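Local atomic coordinates of putative succinylglutamate desuccinylase / aspartoacylase (Shewanella amazonensis, PDB entry 3FMC), a protein that is probably a zinc-dependent hydrolase acting on ester bonds, belonging to the succinylglutamate desuccinylase/aspartoacylase family. Residues C[103-108]-C[150-155]; C[133-138]-C[162-167]. All blocks are in the same frame, centred on the assembly; numbering follows the deposited sequence.

Overall arrangement
Both contacts are buried parts of the same α/β domain and share helix 150-163: contact 1 uses its first turns, contact 2 its last residues and the loop that follows. Their centres lie about 13 Å apart. Contact 1 docks a loop without regular structure on the helix and is partly polar, with an imidazole bonded to a loop carbonyl. Contact 2 sets helix 123-142 against the helix end; across it the packing is largely apolar around a histidine ring, with an exposed arginine at its margin. The two join directly, because H107 of the loop 103-108 reaches H163, their NE2 atoms 3.0 Å apart in a probable hydrogen bond.

Contact 1 of 2, residues C[103-108]-C[150-155]; sequences EYLDHG and TGHRLA
H152 meets the backbone of E103 through ND1, which donates to E103 O at 2.8 Å; the N-H...O angle of 148° marks a somewhat bent bond. H152 CG stands anti to the backbone N (chi1 -163°), which turns ND1 to the loop carbonyl. R141 on helix 123-142 bonds to NE2, so both ring nitrogens are engaged and the ring's rotation is fixed. E103 folds back over the same turn of helix: a bend at chi2 lays the carboxylate across the peptide between G151 and H152, with E103 CD 3.6 Å from H152 N. OE1 touches H152 CB at 3.5 Å, while OE2 bonds to T149 OG1, which also bonds to H152 N. The carboxylate thus sits by the start of helix 150-163, where the helix dipole would probably favour its negative charge. This helix belongs to the α/β catalytic domain of the zinc exopeptidase-like clan, and the loop runs between helices 77-80 and 111-118. One turn further on, A155 fills the angle between backbone and aromatic ring: its CB lies 3.4 Å from E103 O and over one face of Y104, near its centre, in a CH-pi contact, 3.7 Å from the ring centroid and 13° off the normal. The ring's edge atom Y104 CE1 approaches A155 O at 3.3 Å, and Y104 OH is bonded to Q39 on strand 36-40.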
ATOM      1  N   GLU C 103      12.537  14.704   7.832  1.00 14.52           N
ATOM      2  CA  GLU C 103      12.761  15.689   6.759  1.00 14.71           C
ATOM      3  C   GLU C 103      13.117  17.113   7.184  1.00 14.95           C
ATOM      4  O   GLU C 103      13.221  18.025   6.361  1.00 13.46           O
ATOM      5  CB  GLU C 103      11.513  15.702   5.889  1.00 14.79           C
ATOM      6  CG  GLU C 103      11.404  14.499   4.961  1.00 16.96           C
ATOM      7  CD  GLU C 103      12.218  14.639   3.699  1.00 22.17           C
ATOM      8  OE1 GLU C 103      13.247  15.387   3.679  1.00 17.86           O
ATOM      9  OE2 GLU C 103      11.800  14.007   2.710  1.00 23.76           O
ATOM     10  N   TYR C 104      13.346  17.331   8.471  1.00 14.27           N
ATOM     11  CA  TYR C 104      13.663  18.716   8.902  1.00 12.94           C
ATOM     12  C   TYR C 104      15.079  19.110   8.489  1.00 15.29           C
ATOM     13  O   TYR C 104      15.903  18.268   8.146  1.00 14.57           O
ATOM     14  CB  TYR C 104      13.354  18.927  10.403  1.00 14.01           C
ATOM     15  CG  TYR C 104      11.854  18.860  10.721  1.00 10.27           C
ATOM     16  CD1 TYR C 104      11.057  19.992  10.674  1.00 13.31           C
ATOM     17  CD2 TYR C 104      11.225  17.665  11.028  1.00 14.28           C
ATOM     18  CE1 TYR C 104       9.737  19.961  10.924  1.00 14.52           C
ATOM     19  CE2 TYR C 104       9.879  17.615  11.278  1.00 14.43           C
ATOM     20  CZ  TYR C 104       9.112  18.767  11.215  1.00 15.47           C
ATOM     21  OH  TYR C 104       7.770  18.679  11.532  1.00 12.78           O
ATOM     22  N   LEU C 105      15.357  20.402   8.561  1.00 14.58           N
ATOM     23  CA  LEU C 105      16.585  20.984   8.073  1.00 14.81           C
ATOM     24  C   LEU C 105      17.614  21.175   9.163  1.00 18.21           C
ATOM     25  O   LEU C 105      17.319  21.837  10.155  1.00 17.31           O
ATOM     26  CB  LEU C 105      16.248  22.356   7.480  1.00 18.79           C
ATOM     27  CG  LEU C 105      17.397  23.194   6.894  1.00 17.38           C
ATOM     28  CD1 LEU C 105      18.247  22.386   5.910  1.00 16.40           C
ATOM     29  CD2 LEU C 105      16.839  24.501   6.285  1.00 19.01           C
ATOM     30  N   ASP C 106      18.772  20.528   9.008  1.00 18.85           N
ATOM     31  CA  ASP C 106      19.931  20.683   9.907  1.00 21.14           C
ATOM     32  C   ASP C 106      20.674  21.851   9.332  1.00 21.76           C
ATOM     33  O   ASP C 106      21.139  21.803   8.188  1.00 24.43           O
ATOM     34  CB  ASP C 106      20.817  19.457   9.844  1.00 21.19           C
ATOM     35  CG  ASP C 106      21.898  19.387  10.964  1.00 26.22           C
ATOM     36  OD1 ASP C 106      21.887  20.153  11.939  1.00 22.70           O
ATOM     37  OD2 ASP C 106      22.758  18.485  10.868  1.00 26.96           O
ATOM     38  N   HIS C 107      20.782  22.922  10.103  1.00 22.22           N
ATOM     39  CA  HIS C 107      21.508  24.078   9.620  1.00 25.78           C
ATOM     40  C   HIS C 107      23.004  23.763   9.553  1.00 27.28           C
ATOM     41  O   HIS C 107      23.635  23.407  10.528  1.00 32.43           O
ATOM     42  CB  HIS C 107      21.177  25.315  10.432  1.00 25.00           C
ATOM     43  CG  HIS C 107      19.729  25.706  10.330  1.00 22.61           C
ATOM     44  ND1 HIS C 107      19.190  26.297   9.203  1.00 21.80           N
ATOM     45  CD2 HIS C 107      18.719  25.619  11.227  1.00 20.34           C
ATOM     46  CE1 HIS C 107      17.908  26.554   9.417  1.00 25.53           C
ATOM     47  NE2 HIS C 107      17.598  26.148  10.637  1.00 20.09           N
ATOM     48  N   GLY C 108      23.549  23.867   8.363  1.00 33.53           N
ATOM     49  CA  GLY C 108      24.951  23.563   8.156  1.00 34.68           C
ATOM     50  C   GLY C 108      25.957  24.664   8.455  1.00 34.03           C
ATOM     51  O   GLY C 108      27.142  24.372   8.590  1.00 38.83           O
ATOM     52  N   THR C 150       8.823  16.454  -1.392  1.00 11.87           N
ATOM     53  CA  THR C 150       7.503  16.761  -0.868  1.00 13.49           C
ATOM     54  C   THR C 150       7.571  16.951   0.648  1.00 15.03           C
ATOM     55  O   THR C 150       7.043  17.934   1.188  1.00 12.45           O
ATOM     56  CB  THR C 150       6.504  15.634  -1.284  1.00 12.61           C
ATOM     57  OG1 THR C 150       6.490  15.583  -2.738  1.00 13.73           O
ATOM     58  CG2 THR C 150       5.068  15.884  -0.668  1.00 10.74           C
ATOM     59  N   GLY C 151       8.259  16.021   1.303  1.00 16.55           N
ATOM     60  CA  GLY C 151       8.363  16.008   2.772  1.00 16.41           C
ATOM     61  C   GLY C 151       9.270  17.123   3.265  1.00 13.74           C
ATOM     62  O   GLY C 151       8.994  17.742   4.278  1.00 13.41           O
ATOM     63  N   HIS C 152      10.328  17.414   2.538  1.00 14.29           N
ATOM     64  CA  HIS C 152      11.217  18.513   2.944  1.00 14.00           C
ATOM     65  C   HIS C 152      10.511  19.855   2.846  1.00 16.13           C
ATOM     66  O   HIS C 152      10.699  20.725   3.732  1.00 14.74           O
ATOM     67  CB  HIS C 152      12.507  18.488   2.128  1.00 14.04           C
ATOM     68  CG  HIS C 152      13.627  19.293   2.703  1.00 16.08           C
ATOM     69  ND1 HIS C 152      14.160  19.054   3.965  1.00 18.41           N
ATOM     70  CD2 HIS C 152      14.388  20.264   2.146  1.00 20.34           C
ATOM     71  CE1 HIS C 152      15.189  19.864   4.155  1.00 19.70           C
ATOM     72  NE2 HIS C 152      15.359  20.596   3.062  1.00 16.18           N
ATOM     73  N   ARG C 153       9.696  20.055   1.811  1.00 14.61           N
ATOM     74  CA  ARG C 153       8.983  21.313   1.692  1.00 13.40           C
ATOM     75  C   ARG C 153       8.057  21.454   2.901  1.00 15.01           C
ATOM     76  O   ARG C 153       7.950  22.513   3.492  1.00 14.23           O
ATOM     77  CB  ARG C 153       8.200  21.394   0.400  1.00 15.73           C
ATOM     78  CG  ARG C 153       7.286  22.585   0.294  1.00 16.81           C
ATOM     79  CD  ARG C 153       6.678  22.732  -1.109  1.00 20.82           C
ATOM     80  NE  ARG C 153       7.772  23.109  -1.965  1.00 24.23           N
ATOM     81  CZ  ARG C 153       8.195  24.348  -2.133  1.00 25.10           C
ATOM     82  NH1 ARG C 153       7.578  25.373  -1.556  1.00 36.65           N
ATOM     83  NH2 ARG C 153       9.259  24.552  -2.884  1.00 27.16           N
ATOM     84  N   LEU C 154       7.367  20.385   3.264  1.00 12.89           N
ATOM     85  CA  LEU C 154       6.486  20.471   4.423  1.00 13.46           C
ATOM     86  C   LEU C 154       7.247  20.786   5.687  1.00 12.86           C
ATOM     87  O   LEU C 154       6.897  21.726   6.414  1.00 12.81           O
ATOM     88  CB  LEU C 154       5.724  19.161   4.617  1.00 12.44           C
ATOM     89  CG  LEU C 154       4.903  18.963   5.896  1.00 13.65           C
ATOM     90  CD1 LEU C 154       3.712  19.911   5.988  1.00 10.70           C
ATOM     91  CD2 LEU C 154       4.467  17.474   6.097  1.00 14.96           C
ATOM     92  N   ALA C 155       8.273  19.995   5.959  1.00 13.67           N
ATOM     93  CA  ALA C 155       9.035  20.122   7.185  1.00 14.91           C
ATOM     94  C   ALA C 155       9.679  21.485   7.343  1.00 14.43           C
ATOM     95  O   ALA C 155       9.639  22.069   8.439  1.00 13.33           O
ATOM     96  CB  ALA C 155      10.073  19.035   7.284  1.00 13.95           C
TER

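Contact 2 of 2, residues C[133-138]-C[162-167]; sequences TLVEEC and AHRADI
H163 NE2 has two polar partners, both outside the helix-to-helix contact itself: H107 NE2, in a probable hydrogen bond, and Q159 NE2 one turn earlier on the same helix. H163 CG is anti to the carbonyl carbon (chi1 -80°), which directs the ring toward helix 123-142. There L134 covers one face, its CB 3.9 Å from the centroid and 13° off the ring normal, a CH-pi contact; its CD1 extends over the same ring to 3.8 Å from H163 ND1. C138 comes instead at the edge, SG in the ring plane and 3.7 Å from H163 CD2. Replacing H163 by an alanine would probably leave H107 and Q159 without their shared partner and open a gap beneath L134 CB and beside C138 SG. V135 divides its two methyls: CG2 meets H163 CB at 4.1 Å, and CG1 lies over a face of the R164 guanidinium, 3.6 Å from R164 NH2. The R164 chain, extended from CG to NE, crosses V135 at about a right angle, at the exposed rim. H163 O bonds to R131, also of helix 123-142. The contact sits where helix 150-163 gives way to strand 167-174, in an α/β fold as expected of M14-like zinc hydrolases.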
ATOM      1  N   THR C 133      18.737  34.457  11.116  1.00 16.92           N
ATOM      2  CA  THR C 133      19.579  33.603  10.300  1.00 19.18           C
ATOM      3  C   THR C 133      18.903  32.251  10.067  1.00 20.52           C
ATOM      4  O   THR C 133      18.905  31.735   8.956  1.00 17.62           O
ATOM      5  CB  THR C 133      20.955  33.382  10.946  1.00 24.51           C
ATOM      6  OG1 THR C 133      21.694  34.613  10.900  1.00 24.16           O
ATOM      7  CG2 THR C 133      21.775  32.249  10.238  1.00 19.60           C
ATOM      8  N   LEU C 134      18.335  31.680  11.121  1.00 19.85           N
ATOM      9  CA  LEU C 134      17.647  30.381  10.996  1.00 20.78           C
ATOM     10  C   LEU C 134      16.445  30.471  10.040  1.00 18.70           C
ATOM     11  O   LEU C 134      16.256  29.574   9.227  1.00 18.56           O
ATOM     12  CB  LEU C 134      17.186  29.867  12.361  1.00 23.68           C
ATOM     13  CG  LEU C 134      18.264  29.670  13.434  1.00 19.08           C
ATOM     14  CD1 LEU C 134      17.569  29.032  14.680  1.00 17.28           C
ATOM     15  CD2 LEU C 134      19.454  28.834  12.974  1.00 17.45           C
ATOM     16  N   VAL C 135      15.652  31.526  10.175  1.00 18.81           N
ATOM     17  CA  VAL C 135      14.466  31.776   9.355  1.00 18.90           C
ATOM     18  C   VAL C 135      14.906  31.994   7.892  1.00 21.06           C
ATOM     19  O   VAL C 135      14.326  31.438   6.933  1.00 19.83           O
ATOM     20  CB  VAL C 135      13.640  32.950   9.893  1.00 18.29           C
ATOM     21  CG1 VAL C 135      12.546  33.398   8.902  1.00 19.75           C
ATOM     22  CG2 VAL C 135      12.997  32.589  11.230  1.00 15.27           C
ATOM     23  N   GLU C 136      15.985  32.720   7.709  1.00 22.10           N
ATOM     24  CA  GLU C 136      16.474  32.968   6.351  1.00 22.29           C
ATOM     25  C   GLU C 136      17.019  31.712   5.693  1.00 20.57           C
ATOM     26  O   GLU C 136      16.902  31.542   4.477  1.00 20.89           O
ATOM     27  CB  GLU C 136      17.544  34.079   6.335  1.00 21.81           C
ATOM     28  CG  GLU C 136      18.142  34.328   4.912  1.00 25.86           C
ATOM     29  CD  GLU C 136      17.086  34.613   3.811  1.00 39.09           C
ATOM     30  OE1 GLU C 136      15.986  35.128   4.125  1.00 39.20           O
ATOM     31  OE2 GLU C 136      17.374  34.323   2.625  1.00 44.04           O
ATOM     32  N   GLU C 137      17.646  30.842   6.489  1.00 17.80           N
ATOM     33  CA  GLU C 137      18.215  29.601   5.990  1.00 18.20           C
ATOM     34  C   GLU C 137      17.134  28.633   5.455  1.00 19.97           C
ATOM     35  O   GLU C 137      17.370  27.884   4.481  1.00 20.07           O
ATOM     36  CB  GLU C 137      19.088  28.933   7.061  1.00 21.04           C
ATOM     37  CG  GLU C 137      20.451  29.586   7.237  1.00 21.28           C
ATOM     38  CD  GLU C 137      21.339  29.468   6.006  1.00 24.92           C
ATOM     39  OE1 GLU C 137      21.861  28.386   5.727  1.00 27.93           O
ATOM     40  OE2 GLU C 137      21.505  30.469   5.310  1.00 34.41           O
ATOM     41  N   CYS C 138      15.963  28.668   6.093  1.00 19.73           N
ATOM     42  CA  CYS C 138      14.812  27.867   5.664  1.00 17.76           C
ATOM     43  C   CYS C 138      14.321  28.396   4.295  1.00 19.10           C
ATOM     44  O   CYS C 138      14.014  27.619   3.399  1.00 20.83           O
ATOM     45  CB  CYS C 138      13.665  27.948   6.672  1.00 17.22           C
ATOM     46  SG  CYS C 138      13.997  27.055   8.227  1.00 17.49           S
ATOM     47  N   ALA C 162       8.236  27.349  13.484  1.00 16.86           N
ATOM     48  CA  ALA C 162       8.714  26.898  14.800  1.00 14.83           C
ATOM     49  C   ALA C 162       9.892  27.760  15.285  1.00 14.48           C
ATOM     50  O   ALA C 162       9.976  28.094  16.442  1.00 17.61           O
ATOM     51  CB  ALA C 162       9.156  25.439  14.724  1.00 12.68           C
ATOM     52  N   HIS C 163      10.808  28.075  14.370  1.00 14.45           N
ATOM     53  CA  HIS C 163      11.987  28.885  14.687  1.00 14.36           C
ATOM     54  C   HIS C 163      11.638  30.262  15.253  1.00 17.06           C
ATOM     55  O   HIS C 163      12.454  30.878  15.948  1.00 16.65           O
ATOM     56  CB  HIS C 163      12.852  29.089  13.452  1.00 15.65           C
ATOM     57  CG  HIS C 163      13.732  27.932  13.107  1.00 16.87           C
ATOM     58  ND1 HIS C 163      14.372  27.166  14.063  1.00 16.88           N
ATOM     59  CD2 HIS C 163      14.213  27.525  11.909  1.00 14.06           C
ATOM     60  CE1 HIS C 163      15.158  26.291  13.459  1.00 16.99           C
ATOM     61  NE2 HIS C 163      15.075  26.477  12.148  1.00 15.27           N
ATOM     62  N   ARG C 164      10.456  30.769  14.922  1.00 14.85           N
ATOM     63  CA  ARG C 164      10.035  32.071  15.413  1.00 19.53           C
ATOM     64  C   ARG C 164       9.622  32.085  16.879  1.00 17.99           C
ATOM     65  O   ARG C 164       9.604  33.142  17.468  1.00 18.95           O
ATOM     66  CB  ARG C 164       8.869  32.624  14.606  1.00 19.64           C
ATOM     67  CG  ARG C 164       9.194  32.869  13.154  1.00 24.44           C
ATOM     68  CD  ARG C 164       7.937  33.257  12.405  1.00 33.12           C
ATOM     69  NE  ARG C 164       8.271  33.380  10.982  1.00 49.82           N
ATOM     70  CZ  ARG C 164       8.846  34.457  10.431  1.00 54.75           C
ATOM     71  NH1 ARG C 164       9.155  35.526  11.173  1.00 58.59           N
ATOM     72  NH2 ARG C 164       9.118  34.470   9.124  1.00 52.29           N
ATOM     73  N   ALA C 165       9.318  30.931  17.452  1.00 17.04           N
ATOM     74  CA  ALA C 165       8.867  30.799  18.849  1.00 17.66           C
ATOM     75  C   ALA C 165      10.009  30.516  19.863  1.00 18.12           C
ATOM     76  O   ALA C 165      11.096  30.043  19.509  1.00 17.24           O
ATOM     77  CB  ALA C 165       7.813  29.665  18.934  1.00 15.95           C
ATOM     78  N   ASP C 166       9.717  30.782  21.137  1.00 14.29           N
ATOM     79  CA  ASP C 166      10.611  30.475  22.243  1.00 16.40           C
ATOM     80  C   ASP C 166      10.418  29.045  22.713  1.00 14.91           C
ATOM     81  O   ASP C 166      11.337  28.458  23.249  1.00 15.60           O
ATOM     82  CB  ASP C 166      10.351  31.406  23.422  1.00 15.81           C
ATOM     83  CG  ASP C 166      10.540  32.876  23.047  1.00 18.22           C
ATOM     84  OD1 ASP C 166      11.509  33.185  22.320  1.00 17.95           O
ATOM     85  OD2 ASP C 166       9.659  33.685  23.418  1.00 16.87           O
ATOM     86  N   ILE C 167       9.199  28.533  22.563  1.00 14.35           N
ATOM     87  CA  ILE C 167       8.814  27.184  22.993  1.00 16.63           C
ATOM     88  C   ILE C 167       8.125  26.468  21.837  1.00 16.04           C
ATOM     89  O   ILE C 167       7.190  27.005  21.238  1.00 13.66           O
ATOM     90  CB  ILE C 167       7.842  27.258  24.190  1.00 16.73           C
ATOM     91  CG1 ILE C 167       8.506  28.008  25.365  1.00 13.96           C
ATOM     92  CG2 ILE C 167       7.363  25.846  24.627  1.00 13.65           C
ATOM     93  CD1 ILE C 167       7.497  28.428  26.423  1.00 15.49           C
TER